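Local coordinates for protein DOA1 (Saccharomyces cerevisiae, PDB 3ODT) that probably binds ubiquitin through its seven-bladed WD40 beta-propeller domain and takes part in regulating the turnover of F-box proteins, at residues I262-I267 with I280-S285. Numbering follows the deposited sequence.
Sequences ITLPAI and IIVGSS
Ser285 meets Ala266 and Ile267 where the chain, having left strand 258-263, swings over the end of strand 280-284. Its CB lies 4.0 Å from CG1 of Ile267. One bond further, OG sits between the backbone N and the carbonyl carbon of its own residue (chi1 60°), a position that turns it up into the passing loop. There the CB of Ala266 is 3.5 Å from Ser285 OG, and Ile267 brings its CG1 to 3.4 Å from the same oxygen. The amide nitrogen of Ile267 lies 3.0 Å from Ser285 OG, and Ser268 N, the next amide along, hydrogen-bonds to the same oxygen.

Ala266 also presses its methyl against the strand, with its CB 3.9 Å from the CB of Ser284. The Ser284 hydroxyl is engaged beyond this contact: it hydrogen-bonds to Asp286 OD1 and, weakly, to Leu288 O. Deeper in, Leu264 and Val282 reach for each other tip to tip, CD1 of Leu264 standing 4.0 Å from CG1 of Val282, and Ile269 packs against both. Between Leu264 and Ala266 the chain makes an inverse gamma turn centred on Pro265, with a weak hydrogen bond from Ala266 N to Leu264 O. Arg246 NH1 also donates to that carbonyl.

In propeller terms, the loop runs from the last strand of one blade to the first strand, 269-274, of the next; 280-284 is the second strand of that blade, and strand 9-14 closes it on the outside. The contact is apolar at the Leu264-Val282 end and mixed at the less buried Ser285 end, where methyl and methylene groups close round a serine hydroxyl. Ser285 belongs to the calcium site with Asp20 and Asn287, so one residue serves both that site and the packing of the inter-blade loop.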
loop_
_atom_site.group_PDB
_atom_site.type_symbol
_atom_site.label_atom_id
_atom_site.label_comp_id
_atom_site.label_asym_id
_atom_site.label_seq_id
_atom_site.Cartn_x
_atom_site.Cartn_y
_atom_site.Cartn_z
ATOM N N ILE A 262 8.454 10.227 12.627
ATOM C CA ILE A 262 7.422 9.973 13.624
ATOM C C ILE A 262 7.631 8.565 14.179
ATOM O O ILE A 262 7.638 7.569 13.441
ATOM C CB ILE A 262 6.009 10.040 13.006
ATOM C CG1 ILE A 262 5.710 11.434 12.455
ATOM C CG2 ILE A 262 4.941 9.695 14.027
ATOM C CD1 ILE A 262 4.523 11.493 11.543
ATOM N N THR A 263 7.876 8.485 15.470
ATOM C CA THR A 263 8.145 7.229 16.123
ATOM C C THR A 263 6.919 6.832 16.916
ATOM O O THR A 263 6.391 7.617 17.685
ATOM C CB THR A 263 9.349 7.325 17.037
ATOM O OG1 THR A 263 10.493 7.713 16.268
ATOM C CG2 THR A 263 9.619 5.976 17.693
ATOM N N LEU A 264 6.449 5.619 16.676
ATOM C CA LEU A 264 5.246 5.100 17.317
ATOM C C LEU A 264 5.534 3.907 18.220
ATOM O O LEU A 264 6.491 3.178 17.976
ATOM C CB LEU A 264 4.270 4.657 16.233
ATOM C CG LEU A 264 3.777 5.790 15.314
ATOM C CD1 LEU A 264 2.915 5.236 14.224
ATOM C CD2 LEU A 264 2.987 6.824 16.075
ATOM N N PRO A 265 4.681 3.700 19.251
ATOM C CA PRO A 265 4.885 2.609 20.216
ATOM C C PRO A 265 4.310 1.291 19.682
ATOM O O PRO A 265 3.434 0.670 20.304
ATOM C CB PRO A 265 4.131 3.096 21.468
ATOM C CG PRO A 265 2.984 3.916 20.896
ATOM C CD PRO A 265 3.557 4.580 19.644
ATOM N N ALA A 266 4.823 0.873 18.534
ATOM C CA ALA A 266 4.432 -0.366 17.899
ATOM C C ALA A 266 5.658 -0.999 17.296
ATOM O O ALA A 266 6.488 -0.313 16.717
ATOM C CB ALA A 266 3.414 -0.069 16.811
ATOM N N ILE A 267 5.800 -2.315 17.397
ATOM C CA ILE A 267 7.030 -2.951 16.947
ATOM C C ILE A 267 7.205 -2.863 15.420
ATOM O O ILE A 267 8.344 -2.880 14.949
ATOM C CB ILE A 267 7.183 -4.421 17.409
ATOM C CG1 ILE A 267 6.061 -5.303 16.859
ATOM C CG2 ILE A 267 7.325 -4.488 18.955
ATOM C CD1 ILE A 267 6.212 -6.758 17.246
ATOM N N ILE A 280 -2.057 11.820 6.625
ATOM C CA ILE A 280 -1.410 10.518 6.509
ATOM C C ILE A 280 -2.127 9.492 7.381
ATOM O O ILE A 280 -2.376 9.750 8.557
ATOM C CB ILE A 280 0.087 10.577 6.890
ATOM C CG1 ILE A 280 0.846 11.463 5.896
ATOM C CG2 ILE A 280 0.656 9.185 6.890
ATOM C CD1 ILE A 280 2.259 11.807 6.327
ATOM N N ILE A 281 -2.497 8.366 6.780
ATOM C CA ILE A 281 -3.133 7.251 7.487
ATOM C C ILE A 281 -2.064 6.191 7.717
ATOM O O ILE A 281 -1.259 5.911 6.824
ATOM C CB ILE A 281 -4.249 6.610 6.651
ATOM C CG1 ILE A 281 -5.167 7.673 6.052
ATOM C CG2 ILE A 281 -5.013 5.616 7.495
ATOM C CD1 ILE A 281 -5.985 7.208 4.846
ATOM N N VAL A 282 -2.060 5.610 8.924
ATOM C CA VAL A 282 -1.025 4.686 9.354
ATOM C C VAL A 282 -1.641 3.444 10.007
ATOM O O VAL A 282 -2.485 3.553 10.892
ATOM C CB VAL A 282 -0.074 5.348 10.396
ATOM C CG1 VAL A 282 1.071 4.417 10.741
ATOM C CG2 VAL A 282 0.445 6.669 9.883
ATOM N N GLY A 283 -1.230 2.267 9.543
ATOM C CA GLY A 283 -1.622 1.014 10.162
ATOM C C GLY A 283 -0.413 0.345 10.802
ATOM O O GLY A 283 0.615 0.167 10.169
ATOM N N SER A 284 -0.559 -0.093 12.053
ATOM C CA SER A 284 0.568 -0.603 12.813
ATOM C C SER A 284 0.274 -1.864 13.627
ATOM O O SER A 284 -0.884 -2.331 13.754
ATOM C CB SER A 284 1.162 0.501 13.688
ATOM O OG SER A 284 0.166 1.173 14.406
ATOM N N SER A 285 1.340 -2.429 14.180
ATOM C CA SER A 285 1.250 -3.696 14.880
ATOM C C SER A 285 0.586 -3.621 16.263
ATOM O O SER A 285 0.309 -4.653 16.871
ATOM C CB SER A 285 2.648 -4.274 15.056
ATOM O OG SER A 285 3.462 -3.397 15.799
#